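Local coordinates for protein sylvaticin (Pythium sylvaticum, PDB 2POS) that is a secreted alpha-elicitin-like protein that, like related elicitins, probably binds sterols or other lipids in its apolar interior and may trigger defence responses in plants, at residues Lys5-Ala8 / Phe9-Phe13; Phe13-Ala16 / Pro17-Ser20; Phe57-Ile60 / Asp61-Ala65; Val78-Val82 / Lys83-Thr87. One frame throughout, in Å; residues are numbered along the deposited sequence.

Contact 1 (Lys5-Ala8 / Phe9-Phe13); sequences KECA and FTEFF
C7 and E11 meet side by side where the N-terminal loop of the elicitin fold turns into the short helix 10-13. The E11 methylenes touch the CB and SG of C7. C7 CB lies 3.7 Å from E11 CB, and C7 SG lies 4.0 Å from E11 CG. The disulfide to C71 fixes the sulfur. E11 CG is anti to the backbone N (chi1 -172°), and the chain then bends at chi2 (75°). The bend turns the carboxylate away from the cysteine, where it binds N69 N through OE2 and K14 through OE1. E11 is buried, and these partners satisfy both of its oxygens.

A8 lies on the exposed side of the turn. Its CB is 3.6 Å from T10 OG1, a van der Waals neighbour. The F9 side chain turns away from the loop, and only its CB brushes A8. One face of its ring receives F12 CD1, 3.3 Å above the ring plane and shifted toward the rim. F9, just before the helix, thus packs on F12 one turn on, and not on the loop.

The backbone closes the turn. E11 N gives a hydrogen bond of 3.0 Å to A8 O. Its N-H points fairly well at the oxygen (157°), but the nitrogen stands above the carbonyl plane of A8.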
ATOM      1  N   LYS A   5      -2.590 -12.574 -12.644  1.00 17.29           N
ATOM      2  CA  LYS A   5      -3.988 -12.167 -12.689  1.00 17.81           C
ATOM      3  C   LYS A   5      -4.132 -10.717 -12.247  1.00 18.07           C
ATOM      4  O   LYS A   5      -3.675 -10.337 -11.165  1.00 16.96           O
ATOM      5  CB  LYS A   5      -4.816 -13.099 -11.814  1.00 18.31           C
ATOM      6  CG  LYS A   5      -6.316 -12.899 -11.861  1.00 19.90           C
ATOM      7  CD  LYS A   5      -7.034 -14.122 -11.275  1.00 22.68           C
ATOM      8  CE  LYS A   5      -6.733 -14.313  -9.793  1.00 24.01           C
ATOM      9  NZ  LYS A   5      -7.418 -15.512  -9.214  1.00 26.44           N
ATOM     10  N   GLU A   6      -4.768  -9.915 -13.094  1.00 18.67           N
ATOM     11  CA  GLU A   6      -4.956  -8.489 -12.823  1.00 19.28           C
ATOM     12  C   GLU A   6      -6.291  -8.209 -12.136  1.00 19.19           C
ATOM     13  O   GLU A   6      -7.295  -8.877 -12.407  1.00 19.94           O
ATOM     14  CB  GLU A   6      -4.784  -7.666 -14.108  1.00 19.46           C
ATOM     15  CG  GLU A   6      -3.331  -7.668 -14.580  1.00 20.52           C
ATOM     16  CD  GLU A   6      -3.112  -7.169 -16.000  1.00 21.02           C
ATOM     17  OE1 GLU A   6      -4.021  -6.554 -16.589  1.00 23.87           O
ATOM     18  OE2 GLU A   6      -2.002  -7.402 -16.517  1.00 25.34           O
ATOM     19  N   CYS A   7      -6.281  -7.234 -11.227  1.00 18.79           N
ATOM     20  CA  CYS A   7      -7.480  -6.796 -10.534  1.00 18.72           C
ATOM     21  C   CYS A   7      -8.385  -6.074 -11.515  1.00 18.67           C
ATOM     22  O   CYS A   7      -7.907  -5.365 -12.404  1.00 18.88           O
ATOM     23  CB  CYS A   7      -7.146  -5.806  -9.411  1.00 18.73           C
ATOM     24  SG  CYS A   7      -5.882  -6.322  -8.239  1.00 19.30           S
ATOM     25  N   ALA A   8      -9.685  -6.255 -11.335  1.00 18.51           N
ATOM     26  CA  ALA A   8     -10.680  -5.409 -11.989  1.00 18.47           C
ATOM     27  C   ALA A   8     -10.466  -3.972 -11.520  1.00 18.60           C
ATOM     28  O   ALA A   8      -9.983  -3.740 -10.408  1.00 17.81           O
ATOM     29  CB  ALA A   8     -12.072  -5.879 -11.636  1.00 18.79           C
ATOM     30  N   PHE A   9     -10.825  -3.004 -12.358  1.00 18.56           N
ATOM     31  CA  PHE A   9     -10.617  -1.604 -11.992  1.00 18.64           C
ATOM     32  C   PHE A   9     -11.342  -1.245 -10.694  1.00 18.53           C
ATOM     33  O   PHE A   9     -10.887  -0.374  -9.947  1.00 18.80           O
ATOM     34  CB  PHE A   9     -11.030  -0.655 -13.127  1.00 18.77           C
ATOM     35  CG  PHE A   9     -10.654   0.779 -12.877  1.00 19.17           C
ATOM     36  CD1 PHE A   9      -9.372   1.232 -13.154  1.00 20.34           C
ATOM     37  CD2 PHE A   9     -11.579   1.675 -12.350  1.00 19.51           C
ATOM     38  CE1 PHE A   9      -9.017   2.555 -12.916  1.00 21.05           C
ATOM     39  CE2 PHE A   9     -11.231   2.997 -12.103  1.00 19.72           C
ATOM     40  CZ  PHE A   9      -9.952   3.437 -12.385  1.00 19.44           C
ATOM     41  N   THR A  10     -12.458  -1.928 -10.426  1.00 18.53           N
ATOM     42  CA  THR A  10     -13.257  -1.700  -9.219  1.00 18.61           C
ATOM     43  C   THR A  10     -12.448  -1.867  -7.932  1.00 17.95           C
ATOM     44  O   THR A  10     -12.799  -1.317  -6.889  1.00 17.99           O
ATOM     45  CB  THR A  10     -14.521  -2.599  -9.175  1.00 18.74           C
ATOM     46  OG1 THR A  10     -14.157  -3.967  -9.393  1.00 19.39           O
ATOM     47  CG2 THR A  10     -15.531  -2.167 -10.236  1.00 20.34           C
ATOM     48  N   GLU A  11     -11.346  -2.612  -8.012  1.00 17.65           N
ATOM     49  CA  GLU A  11     -10.450  -2.756  -6.877  1.00 17.11           C
ATOM     50  C   GLU A  11      -9.940  -1.393  -6.402  1.00 16.68           C
ATOM     51  O   GLU A  11      -9.774  -1.193  -5.205  1.00 17.20           O
ATOM     52  CB  GLU A  11      -9.290  -3.688  -7.226  1.00 17.60           C
ATOM     53  CG  GLU A  11      -8.378  -4.064  -6.062  1.00 17.42           C
ATOM     54  CD  GLU A  11      -8.973  -5.089  -5.104  1.00 17.86           C
ATOM     55  OE1 GLU A  11     -10.028  -5.688  -5.396  1.00 20.12           O
ATOM     56  OE2 GLU A  11      -8.358  -5.306  -4.044  1.00 17.55           O
ATOM     57  N   PHE A  12      -9.697  -0.459  -7.328  1.00 16.20           N
ATOM     58  CA  PHE A  12      -9.258   0.890  -6.948  1.00 15.78           C
ATOM     59  C   PHE A  12     -10.263   1.534  -6.006  1.00 15.10           C
ATOM     60  O   PHE A  12      -9.881   2.205  -5.044  1.00 15.06           O
ATOM     61  CB  PHE A  12      -9.087   1.815  -8.164  1.00 16.45           C
ATOM     62  CG  PHE A  12      -7.813   1.609  -8.929  1.00 16.84           C
ATOM     63  CD1 PHE A  12      -7.824   0.921 -10.139  1.00 18.02           C
ATOM     64  CD2 PHE A  12      -6.605   2.115  -8.455  1.00 19.39           C
ATOM     65  CE1 PHE A  12      -6.650   0.736 -10.868  1.00 18.29           C
ATOM     66  CE2 PHE A  12      -5.417   1.921  -9.174  1.00 19.59           C
ATOM     67  CZ  PHE A  12      -5.444   1.238 -10.378  1.00 18.70           C
ATOM     68  N   PHE A  13     -11.550   1.325  -6.274  1.00 14.21           N
ATOM     69  CA  PHE A  13     -12.587   1.998  -5.491  1.00 13.46           C
ATOM     70  C   PHE A  13     -12.582   1.577  -4.029  1.00 13.25           C
ATOM     71  O   PHE A  13     -13.010   2.336  -3.155  1.00 12.96           O
ATOM     72  CB  PHE A  13     -13.977   1.809  -6.108  1.00 13.61           C
ATOM     73  CG  PHE A  13     -14.100   2.331  -7.526  1.00 12.99           C
ATOM     74  CD1 PHE A  13     -14.846   1.625  -8.467  1.00 13.42           C
ATOM     75  CD2 PHE A  13     -13.497   3.528  -7.912  1.00 13.28           C
ATOM     76  CE1 PHE A  13     -14.972   2.092  -9.772  1.00 14.61           C
ATOM     77  CE2 PHE A  13     -13.628   4.004  -9.219  1.00 14.72           C
ATOM     78  CZ  PHE A  13     -14.374   3.277 -10.145  1.00 14.11           C
TER

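Contact 2 (Phe13-Ala16 / Pro17-Ser20); sequences FKLA and PLAS
The flat peptide group between A16 and P17 sits at the centre of this contact, and it carries the puckered P17 ring. The ring meets A16 and K14 through its CD corner. P17 CD lies 3.5 Å from A16 CB. It also lies 3.2 Å from K14 O, a close van der Waals approach. The ring rests against L66 from a nearby loop. The flat ring of F13 points away from 17-20. It meets the ring of F9 edge-to-face, one turn earlier in the chain.

P17 has no N-H, so it cannot donate to the carbonyls before it. The turn is held by the residues that follow. L18 N bonds to L15 O at 2.9 Å, and A19 N bonds to A16 O at 3.1 Å. Each nitrogen stands above the plane of its carbonyl, by 37° at L15 and 45° at A16. This tilt goes with the tight winding of bonds that span three residues.

L18 keeps its CG on the side away from its own carbonyl carbon (chi1 -57°). The branch then lies over L15 O, with CG 3.3 Å from that oxygen. L15 CD2 and L18 CD1 come within 4.3 Å. Both leucines are buried, and L18 continues onto L59 and I63 of helix 54-64. On the exposed side, a water donates to A16 O at 2.7 Å and also bonds S20 OG.

A type I turn, F13 to A16, runs into a succession of i to i+3 turns, typical of a tight 3-10-like linker between two helices.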
ATOM      1  N   PHE A  13     -11.550   1.325  -6.274  1.00 14.21           N
ATOM      2  CA  PHE A  13     -12.587   1.998  -5.491  1.00 13.46           C
ATOM      3  C   PHE A  13     -12.582   1.577  -4.029  1.00 13.25           C
ATOM      4  O   PHE A  13     -13.010   2.336  -3.155  1.00 12.96           O
ATOM      5  CB  PHE A  13     -13.977   1.809  -6.108  1.00 13.61           C
ATOM      6  CG  PHE A  13     -14.100   2.331  -7.526  1.00 12.99           C
ATOM      7  CD1 PHE A  13     -14.846   1.625  -8.467  1.00 13.42           C
ATOM      8  CD2 PHE A  13     -13.497   3.528  -7.912  1.00 13.28           C
ATOM      9  CE1 PHE A  13     -14.972   2.092  -9.772  1.00 14.61           C
ATOM     10  CE2 PHE A  13     -13.628   4.004  -9.219  1.00 14.72           C
ATOM     11  CZ  PHE A  13     -14.374   3.277 -10.145  1.00 14.11           C
ATOM     12  N   LYS A  14     -12.076   0.370  -3.753  1.00 12.89           N
ATOM     13  CA  LYS A  14     -11.934  -0.099  -2.373  1.00 13.42           C
ATOM     14  C   LYS A  14     -11.033   0.800  -1.534  1.00 12.91           C
ATOM     15  O   LYS A  14     -11.168   0.837  -0.311  1.00 13.43           O
ATOM     16  CB  LYS A  14     -11.327  -1.502  -2.332  1.00 13.77           C
ATOM     17  CG  LYS A  14     -12.230  -2.631  -2.737  1.00 16.12           C
ATOM     18  CD  LYS A  14     -11.446  -3.918  -2.506  1.00 18.70           C
ATOM     19  CE  LYS A  14     -12.177  -5.118  -3.023  1.00 21.30           C
ATOM     20  NZ  LYS A  14     -11.315  -6.318  -2.823  1.00 20.28           N
ATOM     21  N   LEU A  15     -10.102   1.486  -2.190  1.00 12.62           N
ATOM     22  CA  LEU A  15      -9.121   2.320  -1.499  1.00 12.83           C
ATOM     23  C   LEU A  15      -9.675   3.666  -1.022  1.00 12.52           C
ATOM     24  O   LEU A  15      -8.982   4.394  -0.316  1.00 12.87           O
ATOM     25  CB  LEU A  15      -7.905   2.557  -2.402  1.00 13.08           C
ATOM     26  CG  LEU A  15      -7.197   1.321  -2.962  1.00 15.23           C
ATOM     27  CD1 LEU A  15      -6.109   1.771  -3.931  1.00 16.96           C
ATOM     28  CD2 LEU A  15      -6.621   0.464  -1.855  1.00 16.87           C
ATOM     29  N   ALA A  16     -10.915   3.986  -1.391  1.00 12.55           N
ATOM     30  CA  ALA A  16     -11.482   5.325  -1.129  1.00 11.96           C
ATOM     31  C   ALA A  16     -11.383   5.800   0.330  1.00 12.02           C
ATOM     32  O   ALA A  16     -11.027   6.955   0.578  1.00 11.89           O
ATOM     33  CB  ALA A  16     -12.924   5.412  -1.636  1.00 11.98           C
ATOM     34  N   PRO A  17     -11.669   4.913   1.302  1.00 11.81           N
ATOM     35  CA  PRO A  17     -11.558   5.361   2.705  1.00 12.27           C
ATOM     36  C   PRO A  17     -10.189   5.935   3.087  1.00 12.38           C
ATOM     37  O   PRO A  17     -10.095   6.750   4.014  1.00 12.96           O
ATOM     38  CB  PRO A  17     -11.830   4.076   3.494  1.00 12.43           C
ATOM     39  CG  PRO A  17     -12.697   3.283   2.606  1.00 12.28           C
ATOM     40  CD  PRO A  17     -12.129   3.514   1.230  1.00 12.07           C
ATOM     41  N   LEU A  18      -9.129   5.523   2.392  1.00 12.48           N
ATOM     42  CA  LEU A  18      -7.793   5.992   2.755  1.00 12.52           C
ATOM     43  C   LEU A  18      -7.649   7.507   2.632  1.00 12.58           C
ATOM     44  O   LEU A  18      -6.897   8.112   3.388  1.00 12.51           O
ATOM     45  CB  LEU A  18      -6.712   5.296   1.930  1.00 12.71           C
ATOM     46  CG  LEU A  18      -6.666   3.769   1.992  1.00 12.24           C
ATOM     47  CD1 LEU A  18      -5.525   3.321   1.123  1.00 13.66           C
ATOM     48  CD2 LEU A  18      -6.490   3.274   3.428  1.00 11.74           C
ATOM     49  N   ALA A  19      -8.383   8.114   1.699  1.00 12.74           N
ATOM     50  CA  ALA A  19      -8.229   9.556   1.450  1.00 13.02           C
ATOM     51  C   ALA A  19      -8.688  10.422   2.617  1.00 13.26           C
ATOM     52  O   ALA A  19      -8.272  11.571   2.738  1.00 13.80           O
ATOM     53  CB  ALA A  19      -8.954   9.969   0.169  1.00 13.38           C
ATOM     54  N   SER A  20      -9.555   9.865   3.455  1.00 12.79           N
ATOM     55  CA  SER A  20     -10.060  10.564   4.635  1.00 13.29           C
ATOM     56  C   SER A  20      -9.420  10.010   5.912  1.00 13.31           C
ATOM     57  O   SER A  20      -9.876  10.287   7.020  1.00 12.99           O
ATOM     58  CB  SER A  20     -11.588  10.467   4.693  1.00 13.11           C
ATOM     59  OG  SER A  20     -12.019   9.127   4.558  1.00 14.27           O
TER
HETATM   60  O   HOH W   1     -12.558   8.789   1.880  1.00 12.52           O

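Contact 3 (Phe57-Ile60 / Asp61-Ala65); sequences FTLI and DAIKA
I63 lays its CD1 methyl against the fork of L59, 3.9 Å from L59 CG. The two side chains cross obliquely, one helical turn apart. The first torsion of L59 is trans (chi1 174°), which swings the branch forward along the helix to meet I63. I63 stretches toward it, and its CG1 passes 3.4 Å from L59 O on the way. A second approach, between I60 CD1 and I63 CD1 at 4.3 Å, is looser.

The buried face packs on two helices: I63 on V82 and V86 of 82-92, L59 on L24 and C27 of 22-31. F57 meets the ring of F89 edge-to-face.

Four regular backbone bonds hold the segment as an alpha-helix. The donor I63 N, 2.9 Å from L59 O, lies nearly along the C=O axis (161°), though its N-H is among the less straight of the four. K64 is extended beyond CG, and its CG lies 3.5 Å from I60 O.

D61 folds its carboxylate back over the previous turn, with CG 3.4 Å from F57 O. A water sits 2.8 Å from both D61 OD1 and F57 O, placed to donate to each. More acceptors lie within its reach than it has protons, so its bonding may be shared. It would ease the approach of two electron-rich groups. Buried L59, I60 and I63 against exposed T58 and D61 make the helix amphipathic.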
ATOM      1  N   PHE A  57       2.259   1.999  10.008  1.00 14.69           N
ATOM      2  CA  PHE A  57       1.621   0.784  10.529  1.00 15.10           C
ATOM      3  C   PHE A  57       0.105   0.951  10.597  1.00 15.13           C
ATOM      4  O   PHE A  57      -0.643   0.038  10.250  1.00 14.75           O
ATOM      5  CB  PHE A  57       2.190   0.414  11.899  1.00 15.84           C
ATOM      6  CG  PHE A  57       3.623  -0.031  11.848  1.00 16.07           C
ATOM      7  CD1 PHE A  57       4.655   0.905  11.834  1.00 17.47           C
ATOM      8  CD2 PHE A  57       3.942  -1.385  11.797  1.00 18.23           C
ATOM      9  CE1 PHE A  57       5.987   0.501  11.773  1.00 17.10           C
ATOM     10  CE2 PHE A  57       5.279  -1.798  11.745  1.00 17.96           C
ATOM     11  CZ  PHE A  57       6.295  -0.856  11.733  1.00 17.49           C
ATOM     12  N   THR A  58      -0.340   2.125  11.041  1.00 15.11           N
ATOM     13  CA  THR A  58      -1.762   2.454  11.061  1.00 15.15           C
ATOM     14  C   THR A  58      -2.347   2.395   9.652  1.00 14.69           C
ATOM     15  O   THR A  58      -3.420   1.813   9.438  1.00 15.23           O
ATOM     16  CB  THR A  58      -2.002   3.848  11.685  1.00 15.82           C
ATOM     17  OG1 THR A  58      -1.419   3.869  12.996  1.00 16.75           O
ATOM     18  CG2 THR A  58      -3.502   4.164  11.789  1.00 15.88           C
ATOM     19  N   LEU A  59      -1.637   2.987   8.697  1.00 14.14           N
ATOM     20  CA  LEU A  59      -2.081   2.980   7.314  1.00 13.65           C
ATOM     21  C   LEU A  59      -2.189   1.558   6.776  1.00 13.27           C
ATOM     22  O   LEU A  59      -3.199   1.192   6.173  1.00 13.10           O
ATOM     23  CB  LEU A  59      -1.136   3.802   6.429  1.00 13.50           C
ATOM     24  CG  LEU A  59      -1.444   3.741   4.931  1.00 14.25           C
ATOM     25  CD1 LEU A  59      -2.840   4.269   4.619  1.00 14.01           C
ATOM     26  CD2 LEU A  59      -0.389   4.510   4.139  1.00 13.33           C
ATOM     27  N   ILE A  60      -1.145   0.760   6.988  1.00 13.43           N
ATOM     28  CA  ILE A  60      -1.139  -0.619   6.504  1.00 14.00           C
ATOM     29  C   ILE A  60      -2.297  -1.434   7.084  1.00 14.16           C
ATOM     30  O   ILE A  60      -2.960  -2.180   6.360  1.00 14.03           O
ATOM     31  CB  ILE A  60       0.254  -1.289   6.728  1.00 14.00           C
ATOM     32  CG1 ILE A  60       1.298  -0.664   5.781  1.00 16.08           C
ATOM     33  CG2 ILE A  60       0.169  -2.826   6.627  1.00 15.45           C
ATOM     34  CD1 ILE A  60       1.145  -0.956   4.289  1.00 18.79           C
ATOM     35  N   ASP A  61      -2.576  -1.250   8.374  1.00 14.30           N
ATOM     36  CA  ASP A  61      -3.722  -1.912   8.993  1.00 15.28           C
ATOM     37  C   ASP A  61      -5.046  -1.425   8.393  1.00 14.60           C
ATOM     38  O   ASP A  61      -5.979  -2.216   8.216  1.00 14.62           O
ATOM     39  CB  ASP A  61      -3.704  -1.734  10.518  1.00 16.06           C
ATOM     40  CG  ASP A  61      -2.591  -2.526  11.189  1.00 20.71           C
ATOM     41  OD1 ASP A  61      -1.941  -3.352  10.515  1.00 25.67           O
ATOM     42  OD2 ASP A  61      -2.359  -2.319  12.397  1.00 25.97           O
ATOM     43  N   ALA A  62      -5.124  -0.132   8.072  1.00 14.10           N
ATOM     44  CA  ALA A  62      -6.319   0.433   7.436  1.00 13.76           C
ATOM     45  C   ALA A  62      -6.544  -0.140   6.028  1.00 13.64           C
ATOM     46  O   ALA A  62      -7.689  -0.341   5.610  1.00 14.15           O
ATOM     47  CB  ALA A  62      -6.240   1.952   7.395  1.00 13.79           C
ATOM     48  N   ILE A  63      -5.455  -0.418   5.308  1.00 13.07           N
ATOM     49  CA  ILE A  63      -5.562  -1.072   3.999  1.00 13.00           C
ATOM     50  C   ILE A  63      -6.008  -2.527   4.157  1.00 13.47           C
ATOM     51  O   ILE A  63      -6.854  -3.010   3.398  1.00 13.84           O
ATOM     52  CB  ILE A  63      -4.246  -0.973   3.169  1.00 13.12           C
ATOM     53  CG1 ILE A  63      -3.870   0.498   2.962  1.00 12.42           C
ATOM     54  CG2 ILE A  63      -4.425  -1.643   1.810  1.00 12.66           C
ATOM     55  CD1 ILE A  63      -2.414   0.757   2.538  1.00 13.31           C
ATOM     56  N   LYS A  64      -5.448  -3.225   5.141  1.00 14.23           N
ATOM     57  CA  LYS A  64      -5.877  -4.594   5.419  1.00 15.11           C
ATOM     58  C   LYS A  64      -7.388  -4.663   5.626  1.00 15.42           C
ATOM     59  O   LYS A  64      -8.044  -5.580   5.133  1.00 15.84           O
ATOM     60  CB  LYS A  64      -5.170  -5.153   6.648  1.00 15.54           C
ATOM     61  CG  LYS A  64      -3.755  -5.580   6.402  1.00 17.14           C
ATOM     62  CD  LYS A  64      -3.164  -6.143   7.678  1.00 19.58           C
ATOM     63  CE  LYS A  64      -1.748  -6.604   7.449  1.00 22.74           C
ATOM     64  NZ  LYS A  64      -1.136  -7.049   8.725  1.00 25.72           N
ATOM     65  N   ALA A  65      -7.926  -3.681   6.352  1.00 15.94           N
ATOM     66  CA  ALA A  65      -9.357  -3.610   6.680  1.00 15.89           C
ATOM     67  C   ALA A  65     -10.272  -3.451   5.455  1.00 16.07           C
ATOM     68  O   ALA A  65     -11.480  -3.716   5.531  1.00 16.68           O
ATOM     69  CB  ALA A  65      -9.606  -2.477   7.687  1.00 15.92           C
TER
HETATM   70  O   HOH W   2       0.680  -2.399  10.437  1.00 36.39           O

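Contact 4 (Val78-Val82 / Lys83-Thr87); sequences VRLNV and KKLVT
L80, in the second strand of the hairpin, makes the first touch. Its CD1 reaches forward to L85 CD2 at 4.3 Å, an apolar approach in the buried interior. L80 also bonds through its backbone to L73 of the partner strand.

N81 comes next, at the N-cap of helix 82-92. With chi1 at -177° its CG points directly away from its own N, which sends the amide forward beside the first helical turn. OD1 accepts from K84 N at 2.9 Å. The N-H points almost straight at the oxygen (170°), yet the nitrogen stands well above the amide plane (53°). The N81 and K84 side chains cross at about a right angle, with N81 CG 3.7 Å from K84 CB. The other amide atom, ND2, bonds D70 OD1 and E2 O, so both polar atoms of the amide have partners. The extended K84 chain carries its ammonium on to E3. N81 O takes the first regular helix bond, from L85 N at 3.0 Å and in the carbonyl plane.

V82 opens the helix. Its carbonyl accepts from V86 N at 3.0 Å, and V86 CG2 comes within 3.4 Å of the same oxygen. At the next residue, K83 O is gripped from opposite faces by T87 N and T87 OG1, one turn on, the latter at 2.7 Å.

The arrangement is a classic asparagine N-cap, here joining the elicitin beta-hairpin to the C-terminal helix.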
ATOM      1  N   VAL A  78       2.762   1.191 -13.350  1.00 18.91           N
ATOM      2  CA  VAL A  78       2.860   0.716 -11.973  1.00 18.56           C
ATOM      3  C   VAL A  78       2.022  -0.544 -11.816  1.00 18.21           C
ATOM      4  O   VAL A  78       0.846  -0.576 -12.197  1.00 18.08           O
ATOM      5  CB  VAL A  78       2.416   1.794 -10.958  1.00 18.07           C
ATOM      6  CG1 VAL A  78       2.383   1.223  -9.530  1.00 18.51           C
ATOM      7  CG2 VAL A  78       3.337   3.003 -11.040  1.00 18.11           C
ATOM      8  N   ARG A  79       2.652  -1.584 -11.280  1.00 17.90           N
ATOM      9  CA  ARG A  79       1.987  -2.851 -11.029  1.00 18.15           C
ATOM     10  C   ARG A  79       2.343  -3.314  -9.631  1.00 17.87           C
ATOM     11  O   ARG A  79       3.518  -3.444  -9.290  1.00 18.31           O
ATOM     12  CB  ARG A  79       2.425  -3.904 -12.052  1.00 18.89           C
ATOM     13  CG  ARG A  79       2.041  -3.597 -13.488  1.00 20.41           C
ATOM     14  CD  ARG A  79       2.797  -4.503 -14.449  1.00 23.74           C
ATOM     15  NE  ARG A  79       2.699  -5.913 -14.071  1.00 26.71           N
ATOM     16  CZ  ARG A  79       1.713  -6.730 -14.432  1.00 27.23           C
ATOM     17  NH1 ARG A  79       0.719  -6.289 -15.194  1.00 28.14           N
ATOM     18  NH2 ARG A  79       1.727  -7.994 -14.030  1.00 27.87           N
ATOM     19  N   LEU A  80       1.328  -3.536  -8.807  1.00 16.69           N
ATOM     20  CA  LEU A  80       1.573  -4.089  -7.485  1.00 16.30           C
ATOM     21  C   LEU A  80       0.394  -4.919  -7.023  1.00 15.25           C
ATOM     22  O   LEU A  80      -0.744  -4.715  -7.445  1.00 15.32           O
ATOM     23  CB  LEU A  80       1.868  -2.991  -6.461  1.00 16.79           C
ATOM     24  CG  LEU A  80       0.657  -2.255  -5.861  1.00 17.54           C
ATOM     25  CD1 LEU A  80       1.070  -1.433  -4.650  1.00 20.44           C
ATOM     26  CD2 LEU A  80      -0.037  -1.391  -6.910  1.00 20.57           C
ATOM     27  N   ASN A  81       0.698  -5.870  -6.157  1.00 13.92           N
ATOM     28  CA  ASN A  81      -0.303  -6.647  -5.462  1.00 12.66           C
ATOM     29  C   ASN A  81      -0.458  -6.042  -4.067  1.00 12.40           C
ATOM     30  O   ASN A  81       0.420  -6.177  -3.218  1.00 11.99           O
ATOM     31  CB  ASN A  81       0.176  -8.094  -5.391  1.00 12.39           C
ATOM     32  CG  ASN A  81      -0.823  -9.017  -4.737  1.00 12.36           C
ATOM     33  OD1 ASN A  81      -1.464  -8.665  -3.746  1.00 12.29           O
ATOM     34  ND2 ASN A  81      -0.940 -10.232  -5.277  1.00 12.57           N
ATOM     35  N   VAL A  82      -1.573  -5.348  -3.855  1.00 12.48           N
ATOM     36  CA  VAL A  82      -1.815  -4.623  -2.603  1.00 12.67           C
ATOM     37  C   VAL A  82      -1.913  -5.563  -1.397  1.00 12.90           C
ATOM     38  O   VAL A  82      -1.452  -5.224  -0.308  1.00 12.59           O
ATOM     39  CB  VAL A  82      -3.081  -3.717  -2.681  1.00 13.40           C
ATOM     40  CG1 VAL A  82      -3.351  -3.060  -1.327  1.00 12.79           C
ATOM     41  CG2 VAL A  82      -2.910  -2.658  -3.748  1.00 14.15           C
ATOM     42  N   LYS A  83      -2.508  -6.737  -1.582  1.00 12.58           N
ATOM     43  CA  LYS A  83      -2.605  -7.705  -0.489  1.00 12.77           C
ATOM     44  C   LYS A  83      -1.213  -8.199  -0.075  1.00 12.51           C
ATOM     45  O   LYS A  83      -0.915  -8.321   1.116  1.00 12.60           O
ATOM     46  CB  LYS A  83      -3.521  -8.872  -0.856  1.00 12.92           C
ATOM     47  CG  LYS A  83      -3.933  -9.712   0.341  1.00 13.14           C
ATOM     48  CD  LYS A  83      -4.878 -10.833  -0.057  1.00 14.69           C
ATOM     49  CE  LYS A  83      -5.211 -11.688   1.147  1.00 16.72           C
ATOM     50  NZ  LYS A  83      -6.051 -12.860   0.751  1.00 19.67           N
ATOM     51  N   LYS A  84      -0.360  -8.471  -1.060  1.00 12.28           N
ATOM     52  CA  LYS A  84       1.034  -8.819  -0.787  1.00 12.33           C
ATOM     53  C   LYS A  84       1.712  -7.710   0.011  1.00 12.51           C
ATOM     54  O   LYS A  84       2.320  -7.963   1.053  1.00 12.23           O
ATOM     55  CB  LYS A  84       1.775  -9.054  -2.094  1.00 12.37           C
ATOM     56  CG  LYS A  84       3.263  -9.354  -1.936  1.00 13.85           C
ATOM     57  CD  LYS A  84       3.846  -9.609  -3.310  1.00 16.40           C
ATOM     58  CE  LYS A  84       5.291 -10.028  -3.242  1.00 19.76           C
ATOM     59  NZ  LYS A  84       5.791 -10.206  -4.626  1.00 21.54           N
ATOM     60  N   LEU A  85       1.582  -6.479  -0.482  1.00 12.51           N
ATOM     61  CA  LEU A  85       2.208  -5.327   0.152  1.00 13.54           C
ATOM     62  C   LEU A  85       1.867  -5.271   1.630  1.00 12.91           C
ATOM     63  O   LEU A  85       2.761  -5.189   2.490  1.00 12.87           O
ATOM     64  CB  LEU A  85       1.743  -4.038  -0.545  1.00 13.81           C
ATOM     65  CG  LEU A  85       1.985  -2.719   0.205  1.00 15.70           C
ATOM     66  CD1 LEU A  85       3.450  -2.384   0.158  1.00 18.90           C
ATOM     67  CD2 LEU A  85       1.132  -1.587  -0.384  1.00 16.17           C
ATOM     68  N   VAL A  86       0.577  -5.328   1.936  1.00 12.93           N
ATOM     69  CA  VAL A  86       0.148  -5.074   3.312  1.00 13.37           C
ATOM     70  C   VAL A  86       0.406  -6.263   4.227  1.00 13.36           C
ATOM     71  O   VAL A  86       0.637  -6.082   5.415  1.00 13.72           O
ATOM     72  CB  VAL A  86      -1.324  -4.570   3.422  1.00 13.66           C
ATOM     73  CG1 VAL A  86      -1.486  -3.281   2.650  1.00 14.21           C
ATOM     74  CG2 VAL A  86      -2.325  -5.627   2.953  1.00 14.79           C
ATOM     75  N   THR A  87       0.377  -7.475   3.671  1.00 13.46           N
ATOM     76  CA  THR A  87       0.583  -8.680   4.472  1.00 13.64           C
ATOM     77  C   THR A  87       2.060  -8.817   4.834  1.00 14.08           C
ATOM     78  O   THR A  87       2.397  -9.188   5.962  1.00 14.02           O
ATOM     79  CB  THR A  87       0.083  -9.930   3.733  1.00 13.45           C
ATOM     80  OG1 THR A  87      -1.301  -9.763   3.404  1.00 14.00           O
ATOM     81  CG2 THR A  87       0.233 -11.169   4.602  1.00 13.61           C
TER

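The contacts follow the chain in numerical order. Contacts 1 and 2 share F13, with centres about 14 Å apart, and carry the chain from the N-terminal loop through helix 10-13 toward helix 22-31. Contact 3 lies on helix 54-64, about 11 Å centre to centre from contact 2, touching it through L18 packed on I63, L59 and A62. Contact 4 joins the hairpin to helix 82-92, its centre about 13 Å from that of contact 3. These helices meet, with K64 CE beside V86 O. An E6-R79 salt bridge links contacts 1 and 4. Contacts 2 to 4 bring apolar side chains to the interior of this disulfide-bonded fold, while contact 1 stays near the surface.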